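Local structure of pectate lyase (Cellvibrio cellulosa, 1GXM) at residues 182-186 / 282-286; 214-220 / 244-248. The protein cleaves pectate (polygalacturonic acid) by anti-beta-elimination, the chain described being the family 10 catalytic module of a larger, multidomain lyase. All blocks are in the same frame, centred on the assembly; numbering follows the deposited sequence.

Overall arrangement
Both contacts lie in the pectic acid lyase region, on the same side of the chain's centre, with their own centres about 11 Å apart. Along the chain the segments come in the order 182-186, 214-220, 244-248 and 282-286, so contact 1 joins the outer pair and contact 2 the inner pair. Strand 214-215 of contact 2 pairs antiparallel with strand 280-281, which leads into the 282-286 loop of contact 1. The contacts also meet directly: Asn286 OD1 accepts a hydrogen bond from Trp245 NE1, and Leu214 packs against Trp183 and Gln185. The chain just after helix 161-181 and the last turn of helix 233-246 are thereby packed against strand 214-215 and the loop that follows its partner strand.

Contact 1. Residues 182-186 / 282-286; sequences QWKQN and DLNTN
The carbonyl oxygen of Leu283 is held by two side-chain donors that reach it from opposite faces of its plane. Gln185 NE2 lies 2.9 Å from Leu283 O, and Trp183 NE1 makes a more bent bond to Leu283 O, also of 2.9 Å. The second N-H of the glutamine amide points almost straight (171°) at Asn286 OD1, with Gln185 NE2 2.9 Å from that oxygen. Both acceptors lie close to the plane of the Gln185 amide, while the Asn286 amide stands nearly perpendicular to it. An extended chain, with CG anti to N (chi1 -174°), carries the amide this far, and Arg250 donates to its OE1. Asn286 in turn accepts from Trp245 NE1 and donates to Arg250 O and Thr251; its positive phi and psi are readily tolerated by asparagine.

Leu283 also supplies the apolar side. Its CD2 sits over the five-membered ring of Trp183, 3.8 Å from the centroid, in a CH-pi contact almost along the ring normal, and Leu283 CB approaches CZ2. At the ring edge is Asn284 OD1, which accepts from a water that also donates to Lys184 O and accepts from Asn186 N. A weak bond runs from Asn186 ND2 to Asn284 O. Asp282 OD1 shapes the loop, accepting from Asn284 N in an Asx turn and from Thr285 N, which extends it to an Asx motif; Asp282 OD2 forms a salt bridge with Lys297.

With donors and acceptor all engaged, the Gln185 amide has its rotation fixed, and the arginine at OE1 probably strengthens NE2 as a donor.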
ATOM      1  N   GLN A 182       2.740   6.811  12.449  1.00  8.68           N
ATOM      2  CA  GLN A 182       3.887   5.962  12.667  1.00  9.11           C
ATOM      3  C   GLN A 182       3.999   5.664  14.145  1.00  8.96           C
ATOM      4  O   GLN A 182       3.958   6.558  14.983  1.00  9.75           O
ATOM      5  CB  GLN A 182       5.149   6.610  12.122  1.00  9.19           C
ATOM      6  CG  GLN A 182       6.349   5.663  12.055  1.00  9.77           C
ATOM      7  CD  GLN A 182       7.530   6.289  11.335  1.00 10.67           C
ATOM      8  OE1 GLN A 182       7.504   7.478  11.005  1.00 12.06           O
ATOM      9  NE2 GLN A 182       8.553   5.500  11.075  1.00 10.15           N
ATOM     10  N   TRP A 183       4.119   4.394  14.471  1.00  8.63           N
ATOM     11  CA  TRP A 183       3.985   3.942  15.845  1.00  9.11           C
ATOM     12  C   TRP A 183       5.237   4.173  16.659  1.00  9.80           C
ATOM     13  O   TRP A 183       6.330   3.813  16.254  1.00 10.19           O
ATOM     14  CB  TRP A 183       3.637   2.462  15.864  1.00  8.64           C
ATOM     15  CG  TRP A 183       3.476   1.917  17.223  1.00  8.47           C
ATOM     16  CD1 TRP A 183       4.333   1.095  17.856  1.00  9.15           C
ATOM     17  CD2 TRP A 183       2.386   2.142  18.115  1.00  9.22           C
ATOM     18  NE1 TRP A 183       3.860   0.785  19.107  1.00  9.55           N
ATOM     19  CE2 TRP A 183       2.647   1.398  19.281  1.00  8.83           C
ATOM     20  CE3 TRP A 183       1.182   2.853  18.026  1.00 10.10           C
ATOM     21  CZ2 TRP A 183       1.778   1.376  20.364  1.00 10.22           C
ATOM     22  CZ3 TRP A 183       0.326   2.838  19.110  1.00 10.31           C
ATOM     23  CH2 TRP A 183       0.632   2.105  20.262  1.00 10.94           C
ATOM     24  N   LYS A 184       5.045   4.769  17.830  1.00 11.54           N
ATOM     25  CA  LYS A 184       6.122   4.994  18.775  1.00 12.64           C
ATOM     26  C   LYS A 184       6.015   3.899  19.799  1.00 12.27           C
ATOM     27  O   LYS A 184       5.073   3.818  20.587  1.00 13.64           O
ATOM     28  CB  LYS A 184       6.018   6.365  19.411  1.00 13.51           C
ATOM     29  CG  LYS A 184       6.311   7.487  18.437  1.00 16.69           C
ATOM     30  CD  LYS A 184       5.872   8.902  18.904  1.00 22.34           C
ATOM     31  CE  LYS A 184       5.781   9.110  20.384  1.00 26.94           C
ATOM     32  NZ  LYS A 184       4.960  10.321  20.710  1.00 30.15           N
ATOM     33  N   GLN A 185       7.001   3.033  19.729  1.00 12.34           N
ATOM     34  CA  GLN A 185       7.081   1.851  20.542  1.00 13.49           C
ATOM     35  C   GLN A 185       7.956   2.206  21.717  1.00 14.88           C
ATOM     36  O   GLN A 185       9.170   2.245  21.588  1.00 14.51           O
ATOM     37  CB  GLN A 185       7.717   0.745  19.732  1.00 12.83           C
ATOM     38  CG  GLN A 185       7.733  -0.588  20.436  1.00 12.40           C
ATOM     39  CD  GLN A 185       8.290  -1.619  19.534  1.00 12.16           C
ATOM     40  OE1 GLN A 185       9.510  -1.652  19.332  1.00 15.19           O
ATOM     41  NE2 GLN A 185       7.423  -2.430  18.929  1.00 10.39           N
ATOM     42  N   ASN A 186       7.316   2.493  22.846  1.00 16.16           N
ATOM     43  CA  ASN A 186       8.004   2.882  24.074  1.00 17.73           C
ATOM     44  C   ASN A 186       9.010   3.972  23.764  1.00 18.39           C
ATOM     45  O   ASN A 186      10.179   3.917  24.133  1.00 19.87           O
ATOM     46  CB  ASN A 186       8.643   1.659  24.717  1.00 18.23           C
ATOM     47  CG  ASN A 186       7.630   0.572  24.999  1.00 19.14           C
ATOM     48  OD1 ASN A 186       6.578   0.830  25.608  1.00 19.69           O
ATOM     49  ND2 ASN A 186       7.905  -0.641  24.511  1.00 20.66           N
ATOM     50  N   ASP A 282       3.668  -7.503  17.743  1.00  7.44           N
ATOM     51  CA  ASP A 282       3.027  -6.833  18.855  1.00  8.22           C
ATOM     52  C   ASP A 282       3.523  -5.391  18.953  1.00  8.70           C
ATOM     53  O   ASP A 282       4.730  -5.136  18.905  1.00  8.89           O
ATOM     54  CB  ASP A 282       3.298  -7.590  20.142  1.00  9.00           C
ATOM     55  CG  ASP A 282       2.617  -6.980  21.317  1.00 10.42           C
ATOM     56  OD1 ASP A 282       3.191  -6.057  21.953  1.00 11.14           O
ATOM     57  OD2 ASP A 282       1.498  -7.348  21.643  1.00 12.22           O
ATOM     58  N   LEU A 283       2.594  -4.458  19.136  1.00  8.68           N
ATOM     59  CA  LEU A 283       2.900  -3.042  19.136  1.00  8.97           C
ATOM     60  C   LEU A 283       3.958  -2.677  20.158  1.00  9.65           C
ATOM     61  O   LEU A 283       4.772  -1.823  19.907  1.00 10.44           O
ATOM     62  CB  LEU A 283       1.632  -2.246  19.400  1.00  9.04           C
ATOM     63  CG  LEU A 283       0.675  -2.210  18.224  1.00  9.11           C
ATOM     64  CD1 LEU A 283      -0.645  -1.666  18.678  1.00 10.41           C
ATOM     65  CD2 LEU A 283       1.191  -1.362  17.070  1.00  9.33           C
ATOM     66  N   ASN A 284       3.920  -3.314  21.311  1.00 10.34           N
ATOM     67  CA  ASN A 284       4.790  -2.921  22.404  1.00 11.48           C
ATOM     68  C   ASN A 284       6.004  -3.821  22.579  1.00 11.28           C
ATOM     69  O   ASN A 284       7.070  -3.306  22.899  1.00 13.72           O
ATOM     70  CB  ASN A 284       4.003  -2.799  23.703  1.00 12.45           C
ATOM     71  CG  ASN A 284       3.054  -1.628  23.690  1.00 17.00           C
ATOM     72  OD1 ASN A 284       3.428  -0.545  23.283  1.00 21.71           O
ATOM     73  ND2 ASN A 284       1.826  -1.850  24.111  1.00 20.38           N
ATOM     74  N   THR A 285       5.876  -5.127  22.408  1.00 10.68           N
ATOM     75  CA  THR A 285       7.016  -6.027  22.609  1.00 10.76           C
ATOM     76  C   THR A 285       7.798  -6.302  21.343  1.00  9.81           C
ATOM     77  O   THR A 285       8.891  -6.877  21.383  1.00 10.56           O
ATOM     78  CB  THR A 285       6.592  -7.387  23.113  1.00 11.25           C
ATOM     79  OG1 THR A 285       5.757  -8.010  22.126  1.00 11.62           O
ATOM     80  CG2 THR A 285       5.782  -7.295  24.400  1.00 12.92           C
ATOM     81  N   ASN A 286       7.200  -6.006  20.203  1.00  9.63           N
ATOM     82  CA  ASN A 286       7.803  -6.305  18.913  1.00  9.56           C
ATOM     83  C   ASN A 286       7.927  -7.804  18.658  1.00  9.02           C
ATOM     84  O   ASN A 286       8.731  -8.222  17.842  1.00 10.36           O
ATOM     85  CB  ASN A 286       9.156  -5.615  18.725  1.00 10.53           C
ATOM     86  CG  ASN A 286       9.318  -5.097  17.334  1.00 10.32           C
ATOM     87  OD1 ASN A 286       8.590  -4.200  16.940  1.00 10.69           O
ATOM     88  ND2 ASN A 286      10.265  -5.640  16.571  1.00 11.05           N
TER
HETATM   89  O   HOH W   1       4.576   1.720  22.842  1.00 20.85           O

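Contact 2. Residues 214-220 / 244-248; sequences LSGSESV and AWFNS
Ser215 O, which lies near the ends of the Trp245 and Phe246 rings, accepts a hydrogen bond from Ser219 OG 2.8 Å away, in the carbonyl plane and on a lone pair. Ser219 N adds a weak bond to the same oxygen, and Ser219 OG is also hydrogen-bonded to Trp192 N. This belongs to the passage from strand 214-215 into helix 219-226, where Ser215 OG also accepts from Glu218 N in an ST motif; serine suits both places, its short hydroxyl returning to the backbone. The contact sets this turn against the end of helix 233-246 in the alpha/alpha toroid of family 10 lyases.

Across the contact the packing is aromatic and apolar. Phe246 directs its edge at Gly216 O, with CE1 3.3 Å from that oxygen, which lies in the ring plane. The oxygen is buried without a hydrogen-bonding partner, and the slightly positive ring edge may offset part of that cost. Above one face of Phe246 stands its neighbour Trp245, whose CZ3 lies 3.6 Å from the ring plane, over the centre. The indole swings away from its own backbone N (chi1 179°) and so extends toward Leu214, whose CD1 meets NE1 at 3.6 Å; that nitrogen is hydrogen-bonded to Asn286. Gly216 CA sits at the indole edge, near CH2. Ser219 CB touches the phenyl edge at CE2, and beside it Val220 CG2 rests 3.6 Å from Phe246 CZ.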
ATOM      1  N   LEU A 214       2.180  -3.957  14.486  1.00  7.55           N
ATOM      2  CA  LEU A 214       3.017  -3.445  13.401  1.00  7.56           C
ATOM      3  C   LEU A 214       2.992  -4.435  12.263  1.00  7.39           C
ATOM      4  O   LEU A 214       3.122  -5.649  12.455  1.00  8.02           O
ATOM      5  CB  LEU A 214       4.445  -3.249  13.868  1.00  7.95           C
ATOM      6  CG  LEU A 214       4.579  -2.282  15.037  1.00  8.09           C
ATOM      7  CD1 LEU A 214       6.019  -2.237  15.481  1.00  8.78           C
ATOM      8  CD2 LEU A 214       4.111  -0.914  14.666  1.00  9.25           C
ATOM      9  N   SER A 215       2.823  -3.906  11.066  1.00  7.45           N
ATOM     10  CA  SER A 215       2.705  -4.727   9.873  1.00  7.19           C
ATOM     11  C   SER A 215       4.043  -4.883   9.193  1.00  7.94           C
ATOM     12  O   SER A 215       4.593  -3.939   8.640  1.00  8.24           O
ATOM     13  CB  SER A 215       1.744  -4.106   8.873  1.00  8.36           C
ATOM     14  OG  SER A 215       1.653  -4.907   7.698  1.00  8.34           O
ATOM     15  N   GLY A 216       4.556  -6.101   9.196  1.00  7.85           N
ATOM     16  CA  GLY A 216       5.764  -6.397   8.465  1.00  7.95           C
ATOM     17  C   GLY A 216       5.554  -6.310   6.971  1.00  8.62           C
ATOM     18  O   GLY A 216       6.468  -5.973   6.242  1.00  9.58           O
ATOM     19  N   SER A 217       4.352  -6.632   6.510  1.00  8.55           N
ATOM     20  CA  SER A 217       4.050  -6.663   5.084  1.00  9.31           C
ATOM     21  C   SER A 217       3.775  -5.288   4.509  1.00  9.79           C
ATOM     22  O   SER A 217       4.280  -4.950   3.461  1.00 11.86           O
ATOM     23  CB  SER A 217       2.847  -7.561   4.837  1.00 10.08           C
ATOM     24  OG  SER A 217       1.809  -7.237   5.738  1.00 11.02           O
ATOM     25  N   GLU A 218       2.974  -4.488   5.184  1.00  8.48           N
ATOM     26  CA  GLU A 218       2.502  -3.236   4.586  1.00  8.55           C
ATOM     27  C   GLU A 218       3.420  -2.072   4.847  1.00  8.22           C
ATOM     28  O   GLU A 218       3.348  -1.070   4.149  1.00  9.20           O
ATOM     29  CB  GLU A 218       1.081  -2.885   5.052  1.00  9.11           C
ATOM     30  CG  GLU A 218       0.075  -4.002   4.878  1.00 10.45           C
ATOM     31  CD  GLU A 218      -0.117  -4.470   3.452  1.00 12.03           C
ATOM     32  OE1 GLU A 218       0.385  -3.849   2.504  1.00 13.30           O
ATOM     33  OE2 GLU A 218      -0.824  -5.467   3.295  1.00 15.07           O
ATOM     34  N   SER A 219       4.286  -2.187   5.837  1.00  7.41           N
ATOM     35  CA  SER A 219       5.124  -1.057   6.179  1.00  7.66           C
ATOM     36  C   SER A 219       6.185  -0.799   5.120  1.00  7.97           C
ATOM     37  O   SER A 219       6.657   0.307   5.007  1.00  8.29           O
ATOM     38  CB  SER A 219       5.730  -1.248   7.546  1.00  7.86           C
ATOM     39  OG  SER A 219       4.726  -1.148   8.527  1.00  7.89           O
ATOM     40  N   VAL A 220       6.511  -1.799   4.306  1.00  8.50           N
ATOM     41  CA  VAL A 220       7.460  -1.639   3.204  1.00  9.01           C
ATOM     42  C   VAL A 220       6.973  -0.572   2.235  1.00  8.51           C
ATOM     43  O   VAL A 220       7.682   0.376   1.906  1.00  9.48           O
ATOM     44  CB  VAL A 220       7.629  -2.954   2.442  1.00  9.75           C
ATOM     45  CG1 VAL A 220       8.508  -2.770   1.212  1.00 11.24           C
ATOM     46  CG2 VAL A 220       8.176  -4.037   3.363  1.00 11.08           C
ATOM     47  N   ALA A 244      15.293   1.038   9.949  1.00  9.57           N
ATOM     48  CA  ALA A 244      16.017   0.479  11.083  1.00 10.31           C
ATOM     49  C   ALA A 244      15.192  -0.611  11.764  1.00 10.13           C
ATOM     50  O   ALA A 244      15.712  -1.608  12.215  1.00 11.15           O
ATOM     51  CB  ALA A 244      16.388   1.543  12.060  1.00 10.72           C
ATOM     52  N   TRP A 245      13.887  -0.396  11.858  1.00  9.02           N
ATOM     53  CA  TRP A 245      13.009  -1.394  12.438  1.00  8.90           C
ATOM     54  C   TRP A 245      13.051  -2.664  11.614  1.00  8.68           C
ATOM     55  O   TRP A 245      13.190  -3.742  12.161  1.00  9.45           O
ATOM     56  CB  TRP A 245      11.593  -0.839  12.574  1.00  9.18           C
ATOM     57  CG  TRP A 245      10.615  -1.797  13.141  1.00  9.16           C
ATOM     58  CD1 TRP A 245      10.345  -2.021  14.444  1.00  8.88           C
ATOM     59  CD2 TRP A 245       9.788  -2.683  12.396  1.00  8.36           C
ATOM     60  NE1 TRP A 245       9.395  -3.003  14.569  1.00  8.19           N
ATOM     61  CE2 TRP A 245       9.014  -3.408  13.318  1.00  8.49           C
ATOM     62  CE3 TRP A 245       9.596  -2.911  11.032  1.00  8.74           C
ATOM     63  CZ2 TRP A 245       8.084  -4.350  12.930  1.00  8.71           C
ATOM     64  CZ3 TRP A 245       8.672  -3.848  10.648  1.00  8.49           C
ATOM     65  CH2 TRP A 245       7.927  -4.551  11.587  1.00  8.17           C
ATOM     66  N   PHE A 246      12.957  -2.544  10.308  1.00  8.44           N
ATOM     67  CA  PHE A 246      12.985  -3.720   9.450  1.00  8.43           C
ATOM     68  C   PHE A 246      14.313  -4.441   9.580  1.00  8.79           C
ATOM     69  O   PHE A 246      14.382  -5.667   9.528  1.00  9.71           O
ATOM     70  CB  PHE A 246      12.754  -3.344   8.000  1.00  8.06           C
ATOM     71  CG  PHE A 246      11.321  -3.411   7.596  1.00  7.98           C
ATOM     72  CD1 PHE A 246      10.735  -4.636   7.376  1.00  8.36           C
ATOM     73  CD2 PHE A 246      10.551  -2.269   7.468  1.00  8.09           C
ATOM     74  CE1 PHE A 246       9.422  -4.734   7.036  1.00  8.13           C
ATOM     75  CE2 PHE A 246       9.239  -2.367   7.104  1.00  7.83           C
ATOM     76  CZ  PHE A 246       8.665  -3.590   6.901  1.00  8.46           C
ATOM     77  N   ASN A 247      15.370  -3.656   9.749  1.00  9.89           N
ATOM     78  CA  ASN A 247      16.734  -4.165   9.775  1.00 10.17           C
ATOM     79  C   ASN A 247      17.226  -4.513  11.154  1.00 11.53           C
ATOM     80  O   ASN A 247      18.422  -4.714  11.334  1.00 12.26           O
ATOM     81  CB  ASN A 247      17.675  -3.156   9.126  1.00 10.21           C
ATOM     82  CG  ASN A 247      19.004  -3.740   8.787  1.00 12.99           C
ATOM     83  OD1 ASN A 247      19.086  -4.832   8.265  1.00 15.20           O
ATOM     84  ND2 ASN A 247      20.057  -2.992   9.069  1.00 15.16           N
ATOM     85  N   SER A 248      16.328  -4.585  12.127  1.00 11.42           N
ATOM     86  CA  SER A 248      16.709  -4.872  13.496  1.00 12.34           C
ATOM     87  C   SER A 248      16.530  -6.341  13.793  1.00 12.07           C
ATOM     88  O   SER A 248      15.538  -6.939  13.411  1.00 11.35           O
ATOM     89  CB  SER A 248      15.826  -4.111  14.466  1.00 13.15           C
ATOM     90  OG  SER A 248      16.092  -4.487  15.805  1.00 15.41           O
TER